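DTDP-4-amino-4,6-dideoxyglucose formyltransferase (PDB 6V2T) probably transfers a formyl group from a folate cofactor to the 4-amino group of dTDP-4-amino-4,6-dideoxyglucose, a sugar nucleotide step linked to O-antigen synthesis. Local coordinates at residues B[85-89]-B[90-94]; B[103-106]-B[107-110]; B[172-175]-B[176-180]; B[184-187]-B[188-192]; B[227-230]-B[231-235]. All blocks are in the same frame, centred on the assembly; numbering follows the deposited sequence.

Contact 1 of 5, residues B[85-89]-B[90-94]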
# COMPACT_ATOMS: atom_id res chain seq x y z
N VAL B 85 15.64 40.06 -5.78
CA VAL B 85 16.60 40.15 -4.63
C VAL B 85 16.66 41.62 -4.16
O VAL B 85 16.50 41.85 -2.93
CB VAL B 85 17.97 39.58 -5.01
CG1 VAL B 85 19.09 40.04 -4.09
CG2 VAL B 85 17.93 38.06 -5.06
N ALA B 86 16.82 42.57 -5.08
CA ALA B 86 16.89 44.02 -4.75
C ALA B 86 15.61 44.43 -4.03
O ALA B 86 15.70 45.08 -2.97
CB ALA B 86 17.13 44.84 -5.99
N HIS B 87 14.44 44.04 -4.56
CA HIS B 87 13.14 44.38 -3.93
C HIS B 87 13.11 43.83 -2.51
O HIS B 87 12.65 44.56 -1.61
CB HIS B 87 11.92 43.87 -4.73
CG HIS B 87 10.63 44.30 -4.10
ND1 HIS B 87 9.63 43.41 -3.79
CD2 HIS B 87 10.21 45.50 -3.65
CE1 HIS B 87 8.63 44.05 -3.21
NE2 HIS B 87 8.97 45.33 -3.11
N ILE B 88 13.56 42.59 -2.29
CA ILE B 88 13.45 41.98 -0.94
C ILE B 88 14.34 42.79 0.01
O ILE B 88 13.84 43.22 1.09
CB ILE B 88 13.80 40.47 -0.94
CG1 ILE B 88 12.82 39.64 -1.78
CG2 ILE B 88 13.87 39.95 0.48
CD1 ILE B 88 13.43 38.37 -2.30
N VAL B 89 15.60 42.98 -0.39
CA VAL B 89 16.63 43.71 0.40
C VAL B 89 16.13 45.13 0.68
O VAL B 89 16.33 45.62 1.80
CB VAL B 89 17.99 43.74 -0.31
CG1 VAL B 89 18.94 44.65 0.44
CG2 VAL B 89 18.59 42.34 -0.46
N GLU B 90 15.50 45.75 -0.32
CA GLU B 90 14.87 47.10 -0.24
C GLU B 90 13.76 47.11 0.82
O GLU B 90 13.76 48.02 1.66
CB GLU B 90 14.37 47.48 -1.63
CG GLU B 90 13.52 48.74 -1.68
CD GLU B 90 14.20 49.98 -1.12
OE1 GLU B 90 15.45 49.99 -1.03
OE2 GLU B 90 13.48 50.93 -0.76
N HIS B 91 12.84 46.14 0.82
CA HIS B 91 11.50 46.28 1.44
C HIS B 91 11.35 45.49 2.75
O HIS B 91 10.50 45.87 3.57
CB HIS B 91 10.43 45.83 0.42
CG HIS B 91 9.06 46.32 0.74
ND1 HIS B 91 8.59 47.55 0.31
CD2 HIS B 91 8.06 45.75 1.46
CE1 HIS B 91 7.35 47.71 0.75
NE2 HIS B 91 7.00 46.62 1.46
N TYR B 92 12.08 44.39 2.94
CA TYR B 92 11.79 43.47 4.07
C TYR B 92 12.88 43.52 5.14
O TYR B 92 14.07 43.59 4.86
CB TYR B 92 11.56 42.06 3.53
CG TYR B 92 10.30 41.95 2.71
CD1 TYR B 92 9.07 41.82 3.33
CD2 TYR B 92 10.34 41.98 1.33
CE1 TYR B 92 7.90 41.72 2.60
CE2 TYR B 92 9.18 41.88 0.57
CZ TYR B 92 7.96 41.76 1.21
OH TYR B 92 6.81 41.67 0.49
N GLU B 93 12.46 43.43 6.39
CA GLU B 93 13.40 43.33 7.54
C GLU B 93 13.76 41.86 7.79
O GLU B 93 14.81 41.59 8.44
CB GLU B 93 12.76 43.96 8.78
CG GLU B 93 12.80 45.47 8.75
CD GLU B 93 11.94 46.13 7.68
OE1 GLU B 93 10.73 45.78 7.56
OE2 GLU B 93 12.47 46.99 6.99
N LEU B 94 12.90 40.94 7.39
CA LEU B 94 13.07 39.48 7.65
C LEU B 94 12.47 38.67 6.51
O LEU B 94 11.35 38.97 6.11
CB LEU B 94 12.37 39.13 8.96
CG LEU B 94 12.28 37.64 9.27
CD1 LEU B 94 13.69 37.05 9.49
CD2 LEU B 94 11.40 37.38 10.49
O HOH W 1 16.34 44.17 3.92
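Tyr92 N bonds to Ile88 O at 2.8 Å and Glu90 N to Ala86 O at 2.7 Å, two i to i+4 bonds that carry helix 82-91 to its C-terminal end. Tyr92 is the first residue to leave helical angles (psi 142°), and from there the chain passes into strand 94-98 of the mixed sheet in the formyltransferase domain. His91 N, in the same turn, lies 2.9 Å from His87 O, with a weak second bond to Ile88 O. Side by side and pointing the same way, the imidazoles of His87 and His91 have centroids 5.3 Å apart and planes inclined at 36°, neither stacked nor edge-to-face. The closest side-chain approach of this pair is His87 NE2 to His91 CB. On the buried flank, Ile88 CG2 meets Tyr92 CD2 at 4.2 Å, and Ile88 O comes to the edge of the phenol ring. With Tyr92 CG beside the backbone N (chi1 -68°), the ring packs on His25 and Leu27 of strand 24-30, and its hydroxyl hydrogen-bonds Asp56. Water also closes the turn: a single molecule donates to Val89 O at 2.6 Å and to Tyr92 O at 2.5 Å.

Contact 2 of 5, residues B[103-106]-B[107-110]. With FOL (folic acid), chain H.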
# COMPACT_ATOMS: atom_id res chain seq x y z
N ILE B 103 16.95 27.76 -3.77
CA ILE B 103 18.15 28.10 -2.97
C ILE B 103 18.31 29.62 -2.95
O ILE B 103 18.27 30.23 -4.04
CB ILE B 103 19.40 27.40 -3.53
CG1 ILE B 103 19.24 25.87 -3.50
CG2 ILE B 103 20.63 27.86 -2.75
CD1 ILE B 103 20.05 25.12 -4.55
N PHE B 104 18.46 30.22 -1.77
CA PHE B 104 18.70 31.68 -1.65
C PHE B 104 20.14 31.97 -2.07
O PHE B 104 21.05 31.30 -1.59
CB PHE B 104 18.44 32.21 -0.24
CG PHE B 104 16.99 32.33 0.14
CD1 PHE B 104 16.01 31.55 -0.47
CD2 PHE B 104 16.59 33.22 1.13
CE1 PHE B 104 14.68 31.66 -0.09
CE2 PHE B 104 15.26 33.30 1.52
CZ PHE B 104 14.32 32.53 0.91
N PRO B 105 20.39 32.95 -2.96
CA PRO B 105 21.75 33.33 -3.29
C PRO B 105 22.44 34.05 -2.12
O PRO B 105 21.76 34.63 -1.27
CB PRO B 105 21.56 34.31 -4.46
CG PRO B 105 20.23 34.94 -4.17
CD PRO B 105 19.40 33.81 -3.62
N SER B 106 23.76 34.00 -2.12
CA SER B 106 24.64 34.71 -1.16
C SER B 106 24.23 36.18 -1.02
O SER B 106 24.25 36.66 0.10
CB SER B 106 26.08 34.55 -1.58
OG SER B 106 26.29 35.19 -2.81
N GLU B 107 23.78 36.86 -2.10
CA GLU B 107 23.36 38.28 -2.09
C GLU B 107 22.08 38.49 -1.26
O GLU B 107 21.88 39.64 -0.80
CB GLU B 107 23.12 38.81 -3.51
CG GLU B 107 24.39 38.99 -4.32
CD GLU B 107 24.93 37.74 -4.99
OE1 GLU B 107 24.28 36.67 -4.89
OE2 GLU B 107 26.03 37.83 -5.59
N LEU B 108 21.23 37.47 -1.10
CA LEU B 108 20.04 37.57 -0.23
C LEU B 108 20.44 37.27 1.23
O LEU B 108 20.19 38.11 2.09
CB LEU B 108 18.98 36.59 -0.70
CG LEU B 108 17.54 37.09 -0.75
CD1 LEU B 108 16.58 35.93 -0.91
CD2 LEU B 108 17.18 37.94 0.46
N VAL B 109 21.01 36.09 1.49
CA VAL B 109 21.24 35.57 2.87
C VAL B 109 22.26 36.44 3.62
O VAL B 109 22.13 36.53 4.86
CB VAL B 109 21.61 34.07 2.92
CG1 VAL B 109 20.53 33.21 2.30
CG2 VAL B 109 22.96 33.75 2.31
N ASN B 110 23.23 37.05 2.93
CA ASN B 110 24.30 37.86 3.55
C ASN B 110 23.80 39.27 3.89
O ASN B 110 24.42 39.91 4.75
CB ASN B 110 25.56 37.93 2.67
CG ASN B 110 26.25 36.59 2.55
OD1 ASN B 110 26.11 35.72 3.40
ND2 ASN B 110 27.01 36.41 1.48
N1 FOL H . 18.79 28.67 0.68
C2 FOL H . 19.97 28.80 1.30
NA2 FOL H . 20.91 29.58 0.78
N3 FOL H . 20.22 28.16 2.49
C4 FOL H . 19.29 27.35 3.02
O4 FOL H . 19.61 26.81 4.11
C4A FOL H . 18.06 27.21 2.39
N5 FOL H . 17.10 26.40 2.84
C6 FOL H . 15.98 25.94 2.02
C7 FOL H . 15.57 27.11 1.11
N8 FOL H . 16.69 27.80 0.52
C8A FOL H . 17.84 27.90 1.19
C9 FOL H . 16.22 24.52 1.38
N10 FOL H . 15.60 24.37 0.06
C11 FOL H . 17.20 22.47 -3.34
C12 FOL H . 15.96 23.11 -3.37
C13 FOL H . 15.44 23.72 -2.22
C14 FOL H . 16.14 23.74 -1.03
C15 FOL H . 17.39 23.12 -1.01
C16 FOL H . 17.91 22.50 -2.15
C FOL H . 17.78 21.84 -4.58
O FOL H . 17.32 22.23 -5.64
N FOL H . 18.79 20.97 -4.57
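Leu108 CD1 sits over one face of the Phe104 ring, 3.4 Å from Phe104 CD2, while Val109 CG1 reaches the same ring near its plane and approaches Phe104 CB at 3.4 Å. The phenyl group is thus held by two branches of the short helix 106-109, one above it and one at its edge. Beyond the helix it packs on Val95 and Ser97 of strand 94-98 and on Cys114 of strand 113-118. Pro105 adds a looser apolar layer, its CG 4.0 Å from Leu108 CB. Pro105 is also the N-cap residue, and its carbonyl oxygen takes two bonds: Val109 N lies in the carbonyl plane at 3.2 Å, whereas Leu108 N, at 2.9 Å, stands 52° out of that plane. Asn110 N follows with a bond to Ser106 O. At the outer rim Ser106 OG donates weakly to Glu107 OE1 at 3.2 Å, the glutamate chain bending back at chi2 (82°) to meet it. On the ligand side the folate amino group NA2 donates to Phe104 O at 2.9 Å, at an N-H...O angle of 159°. Phenyl packing and the helix start are consistent with holding in place the backbone carbonyl that accepts from the pterin amino group.

Contact 3 of 5, residues B[172-175]-B[176-180]. With NA (sodium ion), chain J; 0FX (dTDP-4-amino-4,6-dideoxyglucose), chain G.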
# COMPACT_ATOMS: atom_id res chain seq x y z
N LEU B 172 5.45 8.59 4.69
CA LEU B 172 4.26 9.45 4.89
C LEU B 172 4.01 9.56 6.41
O LEU B 172 3.76 10.66 6.88
CB LEU B 172 3.06 8.85 4.15
CG LEU B 172 1.73 9.57 4.37
CD1 LEU B 172 1.80 11.00 3.90
CD2 LEU B 172 0.59 8.81 3.69
N ASN B 173 4.05 8.45 7.12
CA ASN B 173 3.86 8.43 8.58
C ASN B 173 4.86 9.40 9.24
O ASN B 173 4.43 10.24 10.04
CB ASN B 173 4.02 7.02 9.17
CG ASN B 173 3.05 6.00 8.62
OD1 ASN B 173 3.45 4.85 8.44
ND2 ASN B 173 1.81 6.38 8.38
N VAL B 174 6.17 9.30 8.95
CA VAL B 174 7.16 10.19 9.61
C VAL B 174 6.90 11.65 9.19
O VAL B 174 6.98 12.53 10.04
CB VAL B 174 8.62 9.78 9.33
CG1 VAL B 174 9.56 10.64 10.15
CG2 VAL B 174 8.86 8.31 9.63
N TYR B 175 6.64 11.90 7.90
CA TYR B 175 6.47 13.26 7.38
C TYR B 175 5.32 13.95 8.13
O TYR B 175 5.48 15.12 8.54
CB TYR B 175 6.16 13.24 5.89
CG TYR B 175 6.06 14.61 5.29
CD1 TYR B 175 7.20 15.39 5.11
CD2 TYR B 175 4.84 15.13 4.89
CE1 TYR B 175 7.13 16.63 4.52
CE2 TYR B 175 4.76 16.36 4.27
CZ TYR B 175 5.90 17.11 4.09
OH TYR B 175 5.81 18.33 3.50
N GLU B 176 4.21 13.24 8.33
CA GLU B 176 3.04 13.85 9.00
C GLU B 176 3.41 14.20 10.45
O GLU B 176 2.95 15.22 10.92
CB GLU B 176 1.83 12.93 8.91
CG GLU B 176 1.22 12.91 7.53
CD GLU B 176 0.02 11.98 7.30
OE1 GLU B 176 -0.22 11.05 8.11
OE2 GLU B 176 -0.61 12.15 6.28
N ARG B 177 4.19 13.36 11.13
CA ARG B 177 4.61 13.59 12.53
C ARG B 177 5.55 14.81 12.55
O ARG B 177 5.41 15.66 13.43
CB ARG B 177 5.20 12.29 13.06
CG ARG B 177 5.48 12.27 14.55
CD ARG B 177 6.05 10.95 15.03
NE ARG B 177 5.23 9.83 14.61
CZ ARG B 177 5.62 8.77 13.90
NH1 ARG B 177 6.87 8.59 13.50
NH2 ARG B 177 4.72 7.88 13.56
N VAL B 178 6.42 14.94 11.56
CA VAL B 178 7.32 16.11 11.41
C VAL B 178 6.47 17.36 11.20
O VAL B 178 6.71 18.36 11.93
CB VAL B 178 8.35 15.91 10.29
CG1 VAL B 178 9.09 17.19 9.95
CG2 VAL B 178 9.32 14.81 10.66
N GLN B 179 5.46 17.29 10.32
CA GLN B 179 4.58 18.46 10.02
C GLN B 179 3.92 18.92 11.32
O GLN B 179 3.85 20.15 11.53
CB GLN B 179 3.50 18.16 8.97
CG GLN B 179 4.01 17.97 7.55
CD GLN B 179 2.86 17.71 6.59
OE1 GLN B 179 2.18 16.66 6.63
NE2 GLN B 179 2.65 18.64 5.68
N GLN B 180 3.50 17.99 12.19
CA GLN B 180 2.84 18.36 13.48
C GLN B 180 3.83 19.12 14.37
O GLN B 180 3.44 20.13 14.98
CB GLN B 180 2.31 17.14 14.23
CG GLN B 180 1.44 17.52 15.42
CD GLN B 180 0.34 18.49 15.07
OE1 GLN B 180 -0.52 18.20 14.22
NE2 GLN B 180 0.37 19.66 15.68
NA NA J . 2.84 2.52 8.87
O4P 0FX G . 8.34 19.06 2.11
P2 0FX G . 7.76 19.81 0.91
O3P 0FX G . 7.08 21.09 1.29
O1G 0FX G . 9.06 20.17 0.10
C1G 0FX G . 9.28 21.54 -0.23
C2G 0FX G . 9.72 21.52 -1.68
O2G 0FX G . 8.74 20.98 -2.59
C3G 0FX G . 10.97 20.67 -1.75
O3G 0FX G . 11.45 20.74 -3.10
C4G 0FX G . 12.03 21.12 -0.72
N4A 0FX G . 13.08 20.11 -0.64
C5G 0FX G . 11.50 21.32 0.69
C6G 0FX G . 12.57 21.99 1.58
O5G 0FX G . 10.30 22.10 0.63
OPP 0FX G . 6.55 19.16 -0.09
P 0FX G . 7.07 18.04 -1.05
O1P 0FX G . 8.08 18.38 -2.04
O2P 0FX G . 5.88 17.60 -1.86
O5 0FX G . 7.44 16.70 -0.32
C5 0FX G . 6.70 16.25 0.78
C4 0FX G . 6.99 14.75 0.93
O4 0FX G . 6.42 13.99 -0.15
C3 0FX G . 8.48 14.38 0.86
O3 0FX G . 9.15 14.60 2.09
C2 0FX G . 8.49 12.90 0.39
C1 0FX G . 7.18 12.87 -0.45
N11 0FX G . 7.51 12.89 -1.87
C61 0FX G . 7.45 14.02 -2.61
C51 0FX G . 7.76 13.96 -3.97
C5A 0FX G . 7.71 15.22 -4.82
C21 0FX G . 7.85 11.72 -2.42
O21 0FX G . 7.90 10.61 -1.64
N31 0FX G . 8.17 11.62 -3.73
C41 0FX G . 8.12 12.73 -4.52
O41 0FX G . 8.50 12.61 -5.83
O HOH W 2 0.60 8.91 9.60
O HOH W 3 1.47 3.39 10.43
O HOH W 4 1.88 2.31 6.63
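The sugar-nucleotide pocket and a sodium site both draw on this stretch of helix 171-194, through Tyr175 and Asn173. The Tyr175 ring lies between the ligand and the Gln179 side chain: C4 of dTDP-4-amino-4,6-dideoxyglucose stands over the centre of one face, and Gln179 CG covers the opposite face in a CH-pi contact, 4.1 Å from the centroid and 24° off the ring normal. The Gln179 amide is inclined 33° to the ring, its CD 3.3 Å from Tyr175 CE2. Because Tyr175 CG is anti to the backbone N (chi1 -176°), the phenol extends to the diphosphate, where OH donates to O4P of the nucleotide at 3.0 Å. The backbone of the same turn is tied by the 2.8 Å bond from Gln179 N to Tyr175 O. Asn173 OD1 coordinates sodium at 2.4 Å alongside two waters and the carbonyls of Trp168 and Ala263; the same oxygen accepts from Thr170 N. Its amide ND2 donates to a water that in turn donates to Glu176 OE1 at 2.7 Å. Arg177 lays one guanidinium face over Asn173 O and forms a salt bridge with Asp169. Each end of the Asn173 amide thus has its own partner, which fixes its rotation, and the phenol is gripped on both faces and at its hydroxyl, an arrangement consistent with orienting the diphosphate.

Contact 4 of 5, residues B[184-187]-B[188-192]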
# COMPACT_ATOMS: atom_id res chain seq x y z
N ASP B 184 3.80 22.81 15.93
CA ASP B 184 4.06 23.03 17.37
C ASP B 184 5.15 24.09 17.55
O ASP B 184 4.94 25.01 18.33
CB ASP B 184 4.46 21.74 18.10
CG ASP B 184 3.39 20.68 18.27
OD1 ASP B 184 2.22 20.95 17.94
OD2 ASP B 184 3.76 19.55 18.68
N LEU B 185 6.30 23.97 16.85
CA LEU B 185 7.41 24.96 16.95
C LEU B 185 6.93 26.35 16.54
O LEU B 185 7.28 27.34 17.24
CB LEU B 185 8.59 24.52 16.07
CG LEU B 185 9.42 23.37 16.62
CD1 LEU B 185 10.40 22.89 15.55
CD2 LEU B 185 10.18 23.77 17.88
N LEU B 186 6.19 26.47 15.45
CA LEU B 186 5.71 27.78 15.00
C LEU B 186 4.73 28.38 16.03
O LEU B 186 4.82 29.58 16.30
CB LEU B 186 5.11 27.63 13.61
CG LEU B 186 6.16 27.47 12.52
CD1 LEU B 186 5.56 27.06 11.19
CD2 LEU B 186 6.94 28.76 12.37
N LYS B 187 3.82 27.59 16.59
CA LYS B 187 2.87 28.08 17.63
C LYS B 187 3.68 28.74 18.75
O LYS B 187 3.43 29.89 19.09
CB LYS B 187 2.05 26.92 18.20
CG LYS B 187 1.00 26.34 17.28
CD LYS B 187 0.39 25.07 17.86
CE LYS B 187 -0.83 24.57 17.13
NZ LYS B 187 -1.39 23.41 17.85
N ASP B 188 4.66 28.01 19.26
CA ASP B 188 5.55 28.42 20.37
C ASP B 188 6.53 29.54 19.96
O ASP B 188 6.91 30.30 20.86
CB ASP B 188 6.29 27.21 20.94
CG ASP B 188 5.38 26.23 21.67
OD1 ASP B 188 5.86 25.16 22.09
OD2 ASP B 188 4.19 26.56 21.82
N HIS B 189 6.94 29.67 18.69
CA HIS B 189 8.16 30.47 18.35
C HIS B 189 8.02 31.38 17.14
O HIS B 189 9.02 32.05 16.83
CB HIS B 189 9.37 29.55 18.15
CG HIS B 189 9.73 28.83 19.40
ND1 HIS B 189 9.91 29.49 20.59
CD2 HIS B 189 9.94 27.52 19.65
CE1 HIS B 189 10.24 28.60 21.53
NE2 HIS B 189 10.28 27.40 20.97
N LEU B 190 6.87 31.49 16.48
CA LEU B 190 6.80 32.39 15.31
C LEU B 190 7.12 33.83 15.77
O LEU B 190 7.96 34.45 15.15
CB LEU B 190 5.44 32.31 14.62
CG LEU B 190 5.26 33.29 13.46
CD1 LEU B 190 6.25 32.99 12.34
CD2 LEU B 190 3.84 33.28 12.92
N ALA B 191 6.49 34.34 16.84
CA ALA B 191 6.74 35.70 17.37
C ALA B 191 8.23 35.83 17.72
O ALA B 191 8.84 36.85 17.35
CB ALA B 191 5.88 35.98 18.59
N ASP B 192 8.76 34.82 18.41
CA ASP B 192 10.17 34.74 18.87
C ASP B 192 11.10 34.92 17.67
O ASP B 192 12.06 35.68 17.80
CB ASP B 192 10.47 33.42 19.57
CG ASP B 192 9.88 33.29 20.96
OD1 ASP B 192 9.58 34.32 21.57
OD2 ASP B 192 9.77 32.13 21.42
O HOH W 5 2.78 24.36 20.73
O HOH W 6 4.32 32.70 18.36
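Asp188 N bonds to Asp184 O at 3.2 Å and Leu190 N to Leu186 O at 2.8 Å, yet helix 171-194 is kinked just beyond, where the N atoms of Ala191 and Asp192 have no bond to the preceding turn. The distortion shows in the backbone of His189, whose phi of -137° departs from helical values. Water repairs part of the break: one molecule donates to Lys187 O at 3.0 Å and accepts from Ala191 N at 3.1 Å, bridging the opened turn. A second water donates to Asp188 OD2 and, at longer range, to Asp184 O. Among the side chains, Leu185 CD2 and His189 CD2 approach to 4.2 Å, with Leu185 O closer to the imidazole, 3.6 Å from His189 CD2. Leu186 CD2 meets Leu190 CD1 at 4.3 Å on the buried flank, where the two leucines pack on helix 33-45 through Phe38, Leu42 and Val43. Leu185 instead reaches Cys143 and Ile145 of strand 141-147, so this part of the helix is wedged between sheet and helix. His189 CG lies beside its backbone N (chi1 -64°), from where ND1 donates to Asp192 OD2 at 2.8 Å; the acceptor lies in the ring plane and uses its anti lone pair. The bond sets the rotation of an imidazole that also stacks on Phe159, and the carboxylate would probably stabilise positive charge on the ring.

Contact 5 of 5, residues B[227-230]-B[231-235]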
# COMPACT_ATOMS: atom_id res chain seq x y z
N GLY B 227 20.04 -9.20 1.06
CA GLY B 227 20.04 -8.60 2.40
C GLY B 227 19.02 -9.26 3.28
O GLY B 227 18.45 -10.28 2.88
N THR B 228 18.80 -8.69 4.46
CA THR B 228 17.76 -9.17 5.38
C THR B 228 16.42 -8.63 4.85
O THR B 228 16.40 -7.57 4.17
CB THR B 228 18.01 -8.81 6.85
OG1 THR B 228 17.92 -7.39 7.03
CG2 THR B 228 19.34 -9.31 7.38
N LEU B 229 15.36 -9.34 5.20
CA LEU B 229 13.97 -8.92 4.95
C LEU B 229 13.77 -7.58 5.65
O LEU B 229 13.22 -6.69 5.00
CB LEU B 229 13.02 -9.99 5.46
CG LEU B 229 11.55 -9.68 5.30
CD1 LEU B 229 11.23 -9.38 3.84
CD2 LEU B 229 10.71 -10.82 5.81
N ARG B 230 14.28 -7.41 6.88
CA ARG B 230 14.26 -6.10 7.60
C ARG B 230 14.79 -4.97 6.70
O ARG B 230 14.16 -3.89 6.65
CB ARG B 230 15.11 -6.11 8.89
CG ARG B 230 15.11 -4.79 9.64
CD ARG B 230 15.82 -4.91 10.98
NE ARG B 230 15.07 -5.68 11.97
CZ ARG B 230 15.27 -6.97 12.27
NH1 ARG B 230 16.18 -7.70 11.64
NH2 ARG B 230 14.54 -7.52 13.23
N ASP B 231 15.96 -5.15 6.09
CA ASP B 231 16.65 -4.05 5.38
C ASP B 231 15.89 -3.74 4.09
O ASP B 231 15.86 -2.56 3.68
CB ASP B 231 18.11 -4.38 5.10
CG ASP B 231 18.99 -4.34 6.36
OD1 ASP B 231 18.50 -3.92 7.45
OD2 ASP B 231 20.12 -4.78 6.25
N HIS B 232 15.29 -4.75 3.50
CA HIS B 232 14.50 -4.59 2.25
C HIS B 232 13.19 -3.89 2.61
O HIS B 232 12.80 -2.97 1.88
CB HIS B 232 14.34 -5.93 1.56
CG HIS B 232 15.59 -6.41 0.92
ND1 HIS B 232 15.87 -7.76 0.74
CD2 HIS B 232 16.63 -5.72 0.39
CE1 HIS B 232 17.04 -7.88 0.12
NE2 HIS B 232 17.53 -6.64 -0.11
N ILE B 233 12.56 -4.31 3.70
CA ILE B 233 11.29 -3.67 4.16
C ILE B 233 11.57 -2.21 4.52
O ILE B 233 10.77 -1.32 4.12
CB ILE B 233 10.64 -4.47 5.30
CG1 ILE B 233 10.01 -5.76 4.77
CG2 ILE B 233 9.61 -3.62 6.04
CD1 ILE B 233 9.43 -6.67 5.80
N ASP B 234 12.70 -1.93 5.18
CA ASP B 234 13.09 -0.56 5.60
C ASP B 234 13.26 0.32 4.36
O ASP B 234 12.72 1.45 4.36
CB ASP B 234 14.35 -0.60 6.48
CG ASP B 234 14.06 -1.00 7.91
OD1 ASP B 234 12.87 -1.21 8.24
OD2 ASP B 234 15.02 -1.01 8.71
N LEU B 235 13.91 -0.17 3.33
CA LEU B 235 14.08 0.59 2.05
C LEU B 235 12.71 0.89 1.43
O LEU B 235 12.49 2.08 1.01
CB LEU B 235 14.92 -0.26 1.09
CG LEU B 235 15.03 0.26 -0.34
CD1 LEU B 235 15.64 1.64 -0.35
CD2 LEU B 235 15.87 -0.71 -1.20
O HOH W 7 18.59 -6.74 9.47
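Thr228 caps helix 229-238: its OG1 accepts from Asp231 N at 3.1 Å, with an N-H...O angle of 148°. The hydroxyl gets there by sitting between the backbone N and the carbonyl carbon (chi1 67°), which turns it towards the first turn of the helix. Thr228 O in turn accepts from His232 N at 3.1 Å and lies over one face of the His232 imidazole. The rim of that ring is close to the strand as well, CE1 standing 3.4 Å from Gly227 N. On the buried side of the helix Leu229 CG packs against Ile233 CD1 at 3.7 Å, in the same turn as the backbone bond from Ile233 N to Leu229 O. Arg230 and Asp234 run side by side, but their charged groups look elsewhere: Arg230 NH1 makes a salt bridge with Asp224 of the second subunit, and Asp234 pairs with Arg237 and Lys138. A water 2.6 Å from Thr228 OG1 lies at the edge of the Arg230 guanidinium, with only a weak bond to it.

Further out, Gly227 and Thr228 continue an antiparallel sheet into the second subunit, consistent with the dimerization family of this region. His232 NE2 is bonded to His225, and ND1 is hydrogen-bonded to ND1 of His232 of the second subunit; one ND1 must donate and the other accept, so the two rings probably differ in tautomer or protonation.

Contacts 1 and 2 pack directly, with centres about 12 Å apart: Ile88 CG2 of the first lies 3.9 Å from Leu108 CD2 of the second, and Val85 CG2 lies 4.0 Å from Pro105 CG. Contact 2 borders the folate, while the Ile88 side chain is about 11 Å from it. Contacts 3 and 4 share helix 171-194, their centres about 18 Å apart; contact 3 touches the sugar nucleotide, and in contact 4 the Leu186 side chain is about 12 Å from that ligand. The centres of contacts 2 and 3 are about 29 Å apart, on opposite sides of the chain's centre. Contact 5, at the subunit interface, has its nearest atoms about 9 Å from contact 3.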